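Local structure of RE68036p (Drosophila melanogaster, 1SQH) at residues 101-104 and 105-108; 137-141 and 142-146; 24-28 and 29-33; 52-55 and 56-60. The protein is of unknown function but belongs to a family of acyltransferases related to the acetyltransferases, and may transfer an acyl group to glycine. One frame throughout, in Å; residues are numbered along the deposited sequence.

In the fold
Four local contacts, in series along the chain, sit at helix ends or in turns; none nests in or crosses another. Interaction 3 (24-33) comes first. It ends helix 15-29 and turns the chain into helix 34-51. Interaction 4 (52-60) follows that helix and closes a beta turn in the loop to strand 67-71. Interaction 1 (101-108) starts helix 104-112 after strand 91-96. Interaction 2 (137-146) ends helix 129-141 before strand 147-157. Interactions 1 and 2 touch: W107 CZ3 lies 4.2 Å from L138 CD2, which joins their two helices. Interaction 4 stands apart, its centre about 35 Å from that of interaction 1.

Interaction 1: residues 101-104 and 105-108; sequences DGAA and ELWE
The first turn of the helix closes with two backbone bonds, W107 N to A103 O at 3.3 Å and E108 N to A104 O at 2.8 Å. The first is almost straight, with an N-H...O angle of 171°. The second is shorter but more bent, at 146°. Ahead of them G102 turns the chain with a positive phi.

The W107 indole turns its CD1 edge back to the residues before the helix. W107 CD1 comes to 3.1 Å from G102 O, which sits at the ring edge and in the ring plane. The same CD1 is 3.4 Å from A103 O. CG of W107 is anti to its own carbonyl carbon (chi1 -71°), and this swings the indole toward the start of the helix.

This is the N-terminal end of helix 104-112, with A103 at the N-cap position. The helix follows the loop after strand 91-96 and packs against helix 129-141. L106 touches F131 there, and W107 touches V135 and makes a cation-pi contact with R134. On the buried side, A103 CB meets L106 CB at 4.1 Å.

Both glutamates have polar partners outside the turn. E105 OE2 is hydrogen-bonded to T81 OG1. E108 has an extended chain, and its OE2 is hydrogen-bonded to H71 NE2, while E108 CB stays 3.4 Å from A104 O.

Interaction 2: residues 137-141 and 142-146; sequences ELAVS and RGVTA
A139 and V144 meet across a Schellman motif that ends helix 129-141, with G143 as its C-prime residue. The chain then runs on to strand 147-157.

Two backbone bonds define the motif. V144 N bonds to A139 O at 3.0 Å, with an N-H...O angle of 157°. G143 N bonds to V140 O, also at 3.0 Å, and this donor stands above the carbonyl plane. The phi of G143, 110°, lies in the region open mainly to glycine. The carbonyl of G143 bonds in turn to the side chain of N302.

Among the apolar contacts, A139 and V144 form the buried pair. A139 CB meets V144 CG2 at 3.7 Å. CG2 of V144, anti to its own carbonyl carbon, is brought to 3.0 Å from A139 O, a tight approach, beside the A139 methyl. Both residues also touch L299 of strand 289-299. L138 and the partly exposed R142 run side by side and point the same way. L138 CD1 lies 3.9 Å from R142 CG, in the methylene part of the arginine. Both residues pack on W118.

The polar contacts gather round S141 and R142. R142 is bent at chi2 and chi3, and its NH1 makes a weak hydrogen bond to E111 O. S141 OG lies near the guanidinium plane, at its edge. The same hydroxyl donates to L138 O at 2.9 Å, in the carbonyl plane and on a lone pair.

Interaction 3: residues 24-28 and 29-33; sequences LYKVK and FGIRN
Y25 is the buried residue of this contact and packs on F29, one helical turn along. The two lie side by side and point the same way. Y25 CD2 meets F29 CD2 at 3.8 Å, at the edge of the F29 ring and in its plane. The two ring planes are 45° apart, an oblique pairing. W98 meets both rings, and F96 of strand 91-96 adds to the packing.

The backbone ends helix 15-29 here. F29 N bonds to Y25 O at 2.9 Å, and G30 N to K26 O. G30 then leaves the helix with positive phi, and a type I turn from G30 to N33 leads into helix 34-51. N33 caps that helix through OD1, bonded to Y36 N.

F29 and K28 are exposed. K28 CG sits over one face of F29, 3.6 Å from the ring centroid and 6° off the normal, a CH-pi contact. K26 and I31 are exposed too. K26 is extended beyond CG and runs beside I31. Its CE lies 3.4 Å from I31 CD1, one tight point on the solvent side.

Both lysines thus make their contacts here through methylene carbons. For K28, the cation-pi contact with W98 would partly stabilise its charge.

Interaction 4: residues 52-55 and 56-60; sequences AQIP and RNDLN
P55 O has D58 crowded against it in two ways. It lies 3.0 Å from D58 CB, a short approach for a carbon. It also accepts a weak hydrogen bond from D58 N at 3.1 Å, with an N-H...O angle of 134°.

The side chains of I54 and D58 meet on one side of this turn. I54 CG2 is 3.8 Å from D58 CB and 4.0 Å from D58 CG. The methyl branch does the touching because CG2 is anti to the backbone N of I54, while CG1 is anti to the carbonyl carbon (chi1 -60°). D58 CB points toward the first half of the contact, and its carboxylate runs past I54. D58 OD2 is hydrogen-bonded to H61 ND1. I54 touches H61 too, and it also packs on R207 and F208 of helix 199-208.

The four residues P55 to D58 form a type II beta turn in the loop that joins helix 34-51 to strand 67-71. N57 takes the third place of the turn with a positive phi of 70°, as that turn type requires. Just before it, the helix ends in a Schellman motif with Q53 as the C-prime residue. I54 closes the motif with its backbone N and directly precedes the turn.

R56 stands at the second place of the turn. Its CB is directed away from the first half, and its side chain is extended from CG to NE. At the tip, NH2 forms a salt bridge with D15 OD2.

Interaction 1: residues 101-104 and 105-108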
ATOM      1  N   ASP A 101      23.517   7.400 -10.678  1.00 52.17           N
ATOM      2  CA  ASP A 101      23.977   6.602 -11.815  1.00 53.32           C
ATOM      3  C   ASP A 101      23.900   5.090 -11.632  1.00 52.50           C
ATOM      4  O   ASP A 101      24.858   4.457 -11.183  1.00 53.45           O
ATOM      5  CB  ASP A 101      25.408   7.014 -12.180  1.00 56.07           C
ATOM      6  CG  ASP A 101      25.988   6.182 -13.309  1.00 59.47           C
ATOM      7  OD1 ASP A 101      26.559   5.103 -13.027  1.00 61.01           O
ATOM      8  OD2 ASP A 101      25.865   6.610 -14.479  1.00 61.32           O
ATOM      9  N   GLY A 102      22.756   4.519 -11.993  1.00 50.42           N
ATOM     10  CA  GLY A 102      22.571   3.085 -11.863  1.00 48.46           C
ATOM     11  C   GLY A 102      22.276   2.645 -10.439  1.00 46.43           C
ATOM     12  O   GLY A 102      21.985   1.473 -10.191  1.00 47.25           O
ATOM     13  N   ALA A 103      22.355   3.582  -9.500  1.00 43.90           N
ATOM     14  CA  ALA A 103      22.088   3.280  -8.103  1.00 42.28           C
ATOM     15  C   ALA A 103      22.851   2.026  -7.673  1.00 41.80           C
ATOM     16  O   ALA A 103      22.254   1.039  -7.234  1.00 41.57           O
ATOM     17  CB  ALA A 103      20.589   3.086  -7.895  1.00 41.42           C
ATOM     18  N   ALA A 104      24.173   2.079  -7.802  1.00 40.43           N
ATOM     19  CA  ALA A 104      25.036   0.956  -7.443  1.00 38.50           C
ATOM     20  C   ALA A 104      24.766   0.423  -6.029  1.00 37.52           C
ATOM     21  O   ALA A 104      24.544  -0.782  -5.830  1.00 37.66           O
ATOM     22  CB  ALA A 104      26.493   1.377  -7.572  1.00 38.20           C
ATOM     23  N   GLU A 105      24.779   1.327  -5.055  1.00 35.45           N
ATOM     24  CA  GLU A 105      24.553   0.965  -3.662  1.00 33.46           C
ATOM     25  C   GLU A 105      23.314   0.099  -3.477  1.00 31.82           C
ATOM     26  O   GLU A 105      23.347  -0.897  -2.759  1.00 29.93           O
ATOM     27  CB  GLU A 105      24.432   2.228  -2.810  1.00 33.18           C
ATOM     28  CG  GLU A 105      24.195   1.965  -1.336  1.00 34.06           C
ATOM     29  CD  GLU A 105      24.345   3.219  -0.504  1.00 35.87           C
ATOM     30  OE1 GLU A 105      25.503   3.635  -0.276  1.00 37.44           O
ATOM     31  OE2 GLU A 105      23.314   3.792  -0.087  1.00 33.14           O
ATOM     32  N   LEU A 106      22.224   0.483  -4.132  1.00 31.71           N
ATOM     33  CA  LEU A 106      20.978  -0.263  -4.030  1.00 31.16           C
ATOM     34  C   LEU A 106      21.118  -1.686  -4.572  1.00 31.96           C
ATOM     35  O   LEU A 106      20.821  -2.653  -3.872  1.00 31.55           O
ATOM     36  CB  LEU A 106      19.860   0.458  -4.788  1.00 28.44           C
ATOM     37  CG  LEU A 106      18.552  -0.326  -4.991  1.00 29.37           C
ATOM     38  CD1 LEU A 106      17.903  -0.615  -3.651  1.00 28.02           C
ATOM     39  CD2 LEU A 106      17.608   0.471  -5.883  1.00 26.65           C
ATOM     40  N   TRP A 107      21.571  -1.809  -5.816  1.00 32.11           N
ATOM     41  CA  TRP A 107      21.716  -3.117  -6.432  1.00 34.06           C
ATOM     42  C   TRP A 107      22.738  -3.980  -5.722  1.00 35.69           C
ATOM     43  O   TRP A 107      22.668  -5.212  -5.772  1.00 35.09           O
ATOM     44  CB  TRP A 107      22.060  -2.968  -7.910  1.00 34.99           C
ATOM     45  CG  TRP A 107      20.898  -2.456  -8.687  1.00 33.98           C
ATOM     46  CD1 TRP A 107      20.774  -1.234  -9.274  1.00 34.17           C
ATOM     47  CD2 TRP A 107      19.658  -3.140  -8.906  1.00 34.87           C
ATOM     48  NE1 TRP A 107      19.525  -1.109  -9.849  1.00 34.58           N
ATOM     49  CE2 TRP A 107      18.823  -2.267  -9.636  1.00 35.10           C
ATOM     50  CE3 TRP A 107      19.171  -4.407  -8.552  1.00 35.11           C
ATOM     51  CZ2 TRP A 107      17.520  -2.625 -10.023  1.00 34.26           C
ATOM     52  CZ3 TRP A 107      17.872  -4.763  -8.935  1.00 33.53           C
ATOM     53  CH2 TRP A 107      17.067  -3.873  -9.662  1.00 33.96           C
ATOM     54  N   GLU A 108      23.691  -3.340  -5.058  1.00 35.75           N
ATOM     55  CA  GLU A 108      24.680  -4.094  -4.308  1.00 37.00           C
ATOM     56  C   GLU A 108      23.868  -4.793  -3.215  1.00 36.67           C
ATOM     57  O   GLU A 108      24.062  -5.980  -2.928  1.00 36.08           O
ATOM     58  CB  GLU A 108      25.704  -3.141  -3.696  1.00 39.87           C
ATOM     59  CG  GLU A 108      26.965  -3.800  -3.197  1.00 43.39           C
ATOM     60  CD  GLU A 108      28.063  -2.785  -2.962  1.00 46.91           C
ATOM     61  OE1 GLU A 108      28.411  -2.064  -3.922  1.00 47.14           O
ATOM     62  OE2 GLU A 108      28.575  -2.705  -1.823  1.00 50.47           O
TER

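Interaction 2: residues 137-141 and 142-146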
ATOM      1  N   GLU A 137      15.657  -9.522 -14.096  1.00 33.40           N
ATOM      2  CA  GLU A 137      16.816 -10.300 -14.539  1.00 35.13           C
ATOM      3  C   GLU A 137      17.414 -10.989 -13.316  1.00 35.05           C
ATOM      4  O   GLU A 137      17.746 -12.178 -13.343  1.00 34.08           O
ATOM      5  CB  GLU A 137      17.857  -9.379 -15.177  1.00 37.80           C
ATOM      6  CG  GLU A 137      17.395  -8.686 -16.458  1.00 42.94           C
ATOM      7  CD  GLU A 137      18.385  -7.629 -16.939  1.00 46.89           C
ATOM      8  OE1 GLU A 137      19.576  -7.972 -17.138  1.00 48.78           O
ATOM      9  OE2 GLU A 137      17.976  -6.454 -17.113  1.00 48.19           O
ATOM     10  N   LEU A 138      17.529 -10.230 -12.234  1.00 35.84           N
ATOM     11  CA  LEU A 138      18.053 -10.745 -10.980  1.00 36.83           C
ATOM     12  C   LEU A 138      17.196 -11.915 -10.509  1.00 37.75           C
ATOM     13  O   LEU A 138      17.715 -12.970 -10.154  1.00 38.47           O
ATOM     14  CB  LEU A 138      18.053  -9.633  -9.925  1.00 36.35           C
ATOM     15  CG  LEU A 138      18.467  -9.979  -8.495  1.00 34.28           C
ATOM     16  CD1 LEU A 138      19.783 -10.756  -8.501  1.00 35.54           C
ATOM     17  CD2 LEU A 138      18.604  -8.692  -7.699  1.00 33.41           C
ATOM     18  N   ALA A 139      15.880 -11.729 -10.511  1.00 39.17           N
ATOM     19  CA  ALA A 139      14.965 -12.785 -10.082  1.00 39.97           C
ATOM     20  C   ALA A 139      15.256 -14.078 -10.831  1.00 39.68           C
ATOM     21  O   ALA A 139      15.263 -15.163 -10.244  1.00 38.27           O
ATOM     22  CB  ALA A 139      13.523 -12.365 -10.327  1.00 40.25           C
ATOM     23  N   VAL A 140      15.488 -13.950 -12.134  1.00 40.87           N
ATOM     24  CA  VAL A 140      15.781 -15.099 -12.977  1.00 41.71           C
ATOM     25  C   VAL A 140      17.142 -15.687 -12.621  1.00 42.31           C
ATOM     26  O   VAL A 140      17.296 -16.909 -12.541  1.00 42.60           O
ATOM     27  CB  VAL A 140      15.764 -14.709 -14.468  1.00 41.62           C
ATOM     28  CG1 VAL A 140      16.156 -15.903 -15.330  1.00 41.05           C
ATOM     29  CG2 VAL A 140      14.376 -14.219 -14.846  1.00 41.26           C
ATOM     30  N   SER A 141      18.121 -14.817 -12.388  1.00 41.49           N
ATOM     31  CA  SER A 141      19.461 -15.272 -12.036  1.00 41.82           C
ATOM     32  C   SER A 141      19.448 -16.008 -10.697  1.00 40.93           C
ATOM     33  O   SER A 141      20.442 -16.626 -10.308  1.00 41.10           O
ATOM     34  CB  SER A 141      20.430 -14.089 -11.940  1.00 41.34           C
ATOM     35  OG  SER A 141      20.470 -13.580 -10.616  1.00 42.91           O
ATOM     36  N   ARG A 142      18.325 -15.940  -9.991  1.00 40.22           N
ATOM     37  CA  ARG A 142      18.221 -16.601  -8.700  1.00 38.65           C
ATOM     38  C   ARG A 142      17.259 -17.771  -8.705  1.00 38.66           C
ATOM     39  O   ARG A 142      16.888 -18.278  -7.647  1.00 38.68           O
ATOM     40  CB  ARG A 142      17.809 -15.602  -7.625  1.00 39.56           C
ATOM     41  CG  ARG A 142      18.737 -14.406  -7.520  1.00 41.51           C
ATOM     42  CD  ARG A 142      20.200 -14.837  -7.514  1.00 44.03           C
ATOM     43  NE  ARG A 142      21.017 -13.954  -6.690  1.00 45.55           N
ATOM     44  CZ  ARG A 142      20.837 -13.789  -5.383  1.00 46.65           C
ATOM     45  NH1 ARG A 142      21.622 -12.965  -4.707  1.00 47.99           N
ATOM     46  NH2 ARG A 142      19.874 -14.452  -4.748  1.00 47.05           N
ATOM     47  N   GLY A 143      16.844 -18.193  -9.895  1.00 39.08           N
ATOM     48  CA  GLY A 143      15.952 -19.334  -9.992  1.00 40.88           C
ATOM     49  C   GLY A 143      14.509 -19.122 -10.414  1.00 41.29           C
ATOM     50  O   GLY A 143      13.806 -20.102 -10.671  1.00 41.31           O
ATOM     51  N   VAL A 144      14.044 -17.878 -10.491  1.00 40.64           N
ATOM     52  CA  VAL A 144      12.655 -17.648 -10.883  1.00 40.11           C
ATOM     53  C   VAL A 144      12.425 -18.059 -12.333  1.00 39.67           C
ATOM     54  O   VAL A 144      13.180 -17.665 -13.219  1.00 40.11           O
ATOM     55  CB  VAL A 144      12.251 -16.177 -10.706  1.00 39.56           C
ATOM     56  CG1 VAL A 144      10.791 -15.997 -11.091  1.00 39.30           C
ATOM     57  CG2 VAL A 144      12.471 -15.757  -9.260  1.00 39.89           C
ATOM     58  N   THR A 145      11.380 -18.849 -12.568  1.00 39.04           N
ATOM     59  CA  THR A 145      11.078 -19.328 -13.913  1.00 40.29           C
ATOM     60  C   THR A 145       9.815 -18.722 -14.504  1.00 40.52           C
ATOM     61  O   THR A 145       9.530 -18.892 -15.692  1.00 40.59           O
ATOM     62  CB  THR A 145      10.939 -20.860 -13.924  1.00 40.29           C
ATOM     63  OG1 THR A 145       9.815 -21.247 -13.123  1.00 39.71           O
ATOM     64  CG2 THR A 145      12.195 -21.497 -13.354  1.00 40.25           C
ATOM     65  N   ALA A 146       9.064 -18.009 -13.672  1.00 40.51           N
ATOM     66  CA  ALA A 146       7.830 -17.371 -14.110  1.00 39.62           C
ATOM     67  C   ALA A 146       7.520 -16.161 -13.233  1.00 39.26           C
ATOM     68  O   ALA A 146       7.519 -16.248 -11.999  1.00 37.79           O
ATOM     69  CB  ALA A 146       6.683 -18.365 -14.061  1.00 40.89           C
TER

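Interaction 3: residues 24-28 and 29-33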
ATOM      1  N   LEU A  24      13.961  12.369   5.512  1.00 25.57           N
ATOM      2  CA  LEU A  24      14.846  12.548   4.372  1.00 25.79           C
ATOM      3  C   LEU A  24      14.007  12.561   3.113  1.00 24.44           C
ATOM      4  O   LEU A  24      14.197  13.403   2.235  1.00 24.02           O
ATOM      5  CB  LEU A  24      15.841  11.409   4.257  1.00 28.08           C
ATOM      6  CG  LEU A  24      17.124  11.471   5.056  1.00 30.92           C
ATOM      7  CD1 LEU A  24      17.965  10.261   4.655  1.00 34.18           C
ATOM      8  CD2 LEU A  24      17.867  12.772   4.770  1.00 31.40           C
ATOM      9  N   TYR A  25      13.088  11.608   3.014  1.00 22.75           N
ATOM     10  CA  TYR A  25      12.239  11.564   1.843  1.00 21.73           C
ATOM     11  C   TYR A  25      11.306  12.760   1.869  1.00 22.01           C
ATOM     12  O   TYR A  25      11.039  13.365   0.826  1.00 23.55           O
ATOM     13  CB  TYR A  25      11.458  10.247   1.773  1.00 22.19           C
ATOM     14  CG  TYR A  25      12.253   9.128   1.128  1.00 24.31           C
ATOM     15  CD1 TYR A  25      13.269   8.468   1.822  1.00 23.37           C
ATOM     16  CD2 TYR A  25      12.039   8.780  -0.203  1.00 24.41           C
ATOM     17  CE1 TYR A  25      14.060   7.489   1.195  1.00 23.94           C
ATOM     18  CE2 TYR A  25      12.817   7.811  -0.833  1.00 24.87           C
ATOM     19  CZ  TYR A  25      13.827   7.170  -0.136  1.00 25.17           C
ATOM     20  OH  TYR A  25      14.614   6.232  -0.784  1.00 24.26           O
ATOM     21  N   LYS A  26      10.831  13.132   3.054  1.00 20.71           N
ATOM     22  CA  LYS A  26       9.945  14.291   3.157  1.00 23.28           C
ATOM     23  C   LYS A  26      10.634  15.532   2.583  1.00 22.38           C
ATOM     24  O   LYS A  26      10.058  16.257   1.770  1.00 22.97           O
ATOM     25  CB  LYS A  26       9.550  14.544   4.616  1.00 24.13           C
ATOM     26  CG  LYS A  26       8.432  15.579   4.785  1.00 24.89           C
ATOM     27  CD  LYS A  26       7.826  15.519   6.187  1.00 25.72           C
ATOM     28  CE  LYS A  26       6.725  16.557   6.365  1.00 29.58           C
ATOM     29  NZ  LYS A  26       6.052  16.454   7.692  1.00 33.19           N
ATOM     30  N   VAL A  27      11.877  15.762   2.988  1.00 23.32           N
ATOM     31  CA  VAL A  27      12.626  16.921   2.499  1.00 24.83           C
ATOM     32  C   VAL A  27      12.957  16.783   1.009  1.00 25.04           C
ATOM     33  O   VAL A  27      12.674  17.677   0.207  1.00 25.36           O
ATOM     34  CB  VAL A  27      13.958  17.100   3.285  1.00 26.51           C
ATOM     35  CG1 VAL A  27      14.741  18.293   2.728  1.00 26.73           C
ATOM     36  CG2 VAL A  27      13.674  17.285   4.768  1.00 25.84           C
ATOM     37  N   LYS A  28      13.557  15.653   0.644  1.00 25.36           N
ATOM     38  CA  LYS A  28      13.959  15.394  -0.738  1.00 24.91           C
ATOM     39  C   LYS A  28      12.868  15.429  -1.811  1.00 25.92           C
ATOM     40  O   LYS A  28      13.059  16.032  -2.876  1.00 27.44           O
ATOM     41  CB  LYS A  28      14.660  14.042  -0.820  1.00 26.40           C
ATOM     42  CG  LYS A  28      15.125  13.672  -2.215  1.00 25.72           C
ATOM     43  CD  LYS A  28      16.370  14.460  -2.581  1.00 26.83           C
ATOM     44  CE  LYS A  28      16.983  13.959  -3.870  1.00 24.57           C
ATOM     45  NZ  LYS A  28      18.258  14.681  -4.173  1.00 26.96           N
ATOM     46  N   PHE A  29      11.730  14.787  -1.558  1.00 23.36           N
ATOM     47  CA  PHE A  29      10.680  14.734  -2.569  1.00 22.96           C
ATOM     48  C   PHE A  29       9.364  15.406  -2.255  1.00 22.97           C
ATOM     49  O   PHE A  29       8.545  15.591  -3.158  1.00 22.15           O
ATOM     50  CB  PHE A  29      10.382  13.284  -2.933  1.00 23.12           C
ATOM     51  CG  PHE A  29      11.546  12.562  -3.541  1.00 24.24           C
ATOM     52  CD1 PHE A  29      12.076  12.973  -4.761  1.00 23.06           C
ATOM     53  CD2 PHE A  29      12.095  11.445  -2.908  1.00 25.99           C
ATOM     54  CE1 PHE A  29      13.136  12.275  -5.350  1.00 24.56           C
ATOM     55  CE2 PHE A  29      13.153  10.740  -3.490  1.00 26.09           C
ATOM     56  CZ  PHE A  29      13.675  11.156  -4.713  1.00 24.26           C
ATOM     57  N   GLY A  30       9.134  15.750  -0.993  1.00 21.57           N
ATOM     58  CA  GLY A  30       7.872  16.385  -0.667  1.00 21.10           C
ATOM     59  C   GLY A  30       6.799  15.419  -0.197  1.00 21.26           C
ATOM     60  O   GLY A  30       6.906  14.200  -0.349  1.00 21.48           O
ATOM     61  N   ILE A  31       5.745  15.993   0.360  1.00 20.40           N
ATOM     62  CA  ILE A  31       4.607  15.268   0.907  1.00 21.90           C
ATOM     63  C   ILE A  31       3.791  14.365  -0.048  1.00 21.27           C
ATOM     64  O   ILE A  31       2.959  13.567   0.404  1.00 19.65           O
ATOM     65  CB  ILE A  31       3.667  16.305   1.585  1.00 25.93           C
ATOM     66  CG1 ILE A  31       3.255  15.808   2.955  1.00 29.06           C
ATOM     67  CG2 ILE A  31       2.477  16.627   0.694  1.00 27.12           C
ATOM     68  CD1 ILE A  31       4.396  15.872   3.951  1.00 31.52           C
ATOM     69  N   ARG A  32       4.015  14.479  -1.354  1.00 20.59           N
ATOM     70  CA  ARG A  32       3.248  13.672  -2.317  1.00 22.00           C
ATOM     71  C   ARG A  32       3.959  12.407  -2.761  1.00 20.34           C
ATOM     72  O   ARG A  32       3.391  11.586  -3.479  1.00 21.11           O
ATOM     73  CB  ARG A  32       2.926  14.478  -3.575  1.00 19.73           C
ATOM     74  CG  ARG A  32       1.917  15.583  -3.419  1.00 22.60           C
ATOM     75  CD  ARG A  32       1.983  16.448  -4.655  1.00 26.79           C
ATOM     76  NE  ARG A  32       0.798  17.262  -4.866  1.00 33.55           N
ATOM     77  CZ  ARG A  32       0.027  17.172  -5.943  1.00 36.15           C
ATOM     78  NH1 ARG A  32       0.316  16.298  -6.907  1.00 38.02           N
ATOM     79  NH2 ARG A  32      -1.027  17.964  -6.070  1.00 36.81           N
ATOM     80  N   ASN A  33       5.202  12.262  -2.337  1.00 21.42           N
ATOM     81  CA  ASN A  33       6.018  11.111  -2.702  1.00 19.89           C
ATOM     82  C   ASN A  33       5.542   9.805  -2.045  1.00 20.32           C
ATOM     83  O   ASN A  33       5.325   9.744  -0.836  1.00 22.40           O
ATOM     84  CB  ASN A  33       7.466  11.421  -2.342  1.00 17.29           C
ATOM     85  CG  ASN A  33       8.379  10.274  -2.620  1.00 16.45           C
ATOM     86  OD1 ASN A  33       8.572   9.400  -1.767  1.00 13.98           O
ATOM     87  ND2 ASN A  33       8.947  10.250  -3.828  1.00 15.05           N
TER

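Interaction 4: residues 52-55 and 56-60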
ATOM      1  N   ALA A  52      -1.337   0.311  21.689  1.00 50.32           N
ATOM      2  CA  ALA A  52      -2.316  -0.764  21.828  1.00 50.78           C
ATOM      3  C   ALA A  52      -1.640  -1.970  22.475  1.00 50.32           C
ATOM      4  O   ALA A  52      -2.169  -3.081  22.445  1.00 50.09           O
ATOM      5  CB  ALA A  52      -2.874  -1.149  20.456  1.00 50.75           C
ATOM      6  N   GLN A  53      -0.470  -1.726  23.058  1.00 50.36           N
ATOM      7  CA  GLN A  53       0.327  -2.756  23.724  1.00 50.89           C
ATOM      8  C   GLN A  53       0.293  -4.116  23.041  1.00 49.42           C
ATOM      9  O   GLN A  53       0.066  -5.137  23.684  1.00 50.20           O
ATOM     10  CB  GLN A  53      -0.095  -2.899  25.195  1.00 52.34           C
ATOM     11  CG  GLN A  53      -1.584  -2.726  25.455  1.00 55.29           C
ATOM     12  CD  GLN A  53      -1.999  -1.264  25.536  1.00 57.34           C
ATOM     13  OE1 GLN A  53      -3.091  -0.890  25.101  1.00 58.86           O
ATOM     14  NE2 GLN A  53      -1.134  -0.433  26.109  1.00 57.61           N
ATOM     15  N   ILE A  54       0.536  -4.120  21.734  1.00 47.75           N
ATOM     16  CA  ILE A  54       0.548  -5.351  20.953  1.00 46.35           C
ATOM     17  C   ILE A  54       1.995  -5.773  20.677  1.00 45.78           C
ATOM     18  O   ILE A  54       2.728  -5.102  19.952  1.00 44.22           O
ATOM     19  CB  ILE A  54      -0.193  -5.169  19.599  1.00 46.66           C
ATOM     20  CG1 ILE A  54      -1.651  -4.782  19.854  1.00 46.15           C
ATOM     21  CG2 ILE A  54      -0.127  -6.459  18.778  1.00 45.10           C
ATOM     22  CD1 ILE A  54      -2.449  -4.573  18.602  1.00 46.33           C
ATOM     23  N   PRO A  55       2.424  -6.905  21.249  1.00 45.93           N
ATOM     24  CA  PRO A  55       3.802  -7.343  21.009  1.00 45.97           C
ATOM     25  C   PRO A  55       4.168  -7.412  19.521  1.00 46.25           C
ATOM     26  O   PRO A  55       3.394  -7.908  18.693  1.00 45.39           O
ATOM     27  CB  PRO A  55       3.851  -8.714  21.690  1.00 46.17           C
ATOM     28  CG  PRO A  55       2.440  -9.206  21.580  1.00 46.28           C
ATOM     29  CD  PRO A  55       1.647  -7.959  21.925  1.00 46.61           C
ATOM     30  N   ARG A  56       5.347  -6.903  19.184  1.00 45.09           N
ATOM     31  CA  ARG A  56       5.796  -6.945  17.802  1.00 44.68           C
ATOM     32  C   ARG A  56       5.885  -8.414  17.409  1.00 44.79           C
ATOM     33  O   ARG A  56       5.992  -9.293  18.268  1.00 46.11           O
ATOM     34  CB  ARG A  56       7.168  -6.280  17.661  1.00 44.04           C
ATOM     35  CG  ARG A  56       7.190  -4.828  18.111  1.00 41.11           C
ATOM     36  CD  ARG A  56       8.515  -4.180  17.794  1.00 40.83           C
ATOM     37  NE  ARG A  56       8.452  -2.737  17.978  1.00 41.05           N
ATOM     38  CZ  ARG A  56       9.326  -1.872  17.470  1.00 38.79           C
ATOM     39  NH1 ARG A  56      10.348  -2.294  16.733  1.00 37.51           N
ATOM     40  NH2 ARG A  56       9.167  -0.573  17.696  1.00 38.53           N
ATOM     41  N   ASN A  57       5.845  -8.679  16.113  1.00 45.09           N
ATOM     42  CA  ASN A  57       5.905 -10.046  15.630  1.00 45.20           C
ATOM     43  C   ASN A  57       4.624 -10.804  15.972  1.00 44.46           C
ATOM     44  O   ASN A  57       4.507 -11.995  15.684  1.00 44.78           O
ATOM     45  CB  ASN A  57       7.136 -10.756  16.201  1.00 46.05           C
ATOM     46  CG  ASN A  57       8.436 -10.226  15.609  1.00 47.62           C
ATOM     47  OD1 ASN A  57       8.718  -9.021  15.659  1.00 49.07           O
ATOM     48  ND2 ASN A  57       9.232 -11.123  15.041  1.00 47.25           N
ATOM     49  N   ASP A  58       3.667 -10.110  16.591  1.00 43.51           N
ATOM     50  CA  ASP A  58       2.373 -10.719  16.910  1.00 43.84           C
ATOM     51  C   ASP A  58       1.845 -11.259  15.588  1.00 43.19           C
ATOM     52  O   ASP A  58       1.601 -10.488  14.659  1.00 43.47           O
ATOM     53  CB  ASP A  58       1.383  -9.676  17.432  1.00 44.14           C
ATOM     54  CG  ASP A  58      -0.035 -10.213  17.500  1.00 45.15           C
ATOM     55  OD1 ASP A  58      -0.296 -11.084  18.355  1.00 47.26           O
ATOM     56  OD2 ASP A  58      -0.884  -9.782  16.689  1.00 43.39           O
ATOM     57  N   LEU A  59       1.657 -12.569  15.511  1.00 42.59           N
ATOM     58  CA  LEU A  59       1.201 -13.208  14.283  1.00 43.98           C
ATOM     59  C   LEU A  59      -0.049 -12.622  13.593  1.00 43.65           C
ATOM     60  O   LEU A  59      -0.090 -12.548  12.362  1.00 43.10           O
ATOM     61  CB  LEU A  59       1.016 -14.715  14.532  1.00 45.90           C
ATOM     62  CG  LEU A  59       1.123 -15.663  13.325  1.00 46.19           C
ATOM     63  CD1 LEU A  59       1.583 -17.046  13.797  1.00 47.77           C
ATOM     64  CD2 LEU A  59      -0.209 -15.740  12.583  1.00 45.20           C
ATOM     65  N   ASN A  60      -1.061 -12.195  14.346  1.00 42.66           N
ATOM     66  CA  ASN A  60      -2.241 -11.663  13.673  1.00 42.79           C
ATOM     67  C   ASN A  60      -2.250 -10.147  13.436  1.00 41.73           C
ATOM     68  O   ASN A  60      -3.288  -9.551  13.153  1.00 41.22           O
ATOM     69  CB  ASN A  60      -3.535 -12.129  14.370  1.00 44.27           C
ATOM     70  CG  ASN A  60      -3.601 -11.737  15.824  1.00 45.82           C
ATOM     71  OD1 ASN A  60      -3.381 -10.577  16.175  1.00 47.56           O
ATOM     72  ND2 ASN A  60      -3.931 -12.703  16.687  1.00 43.70           N
TER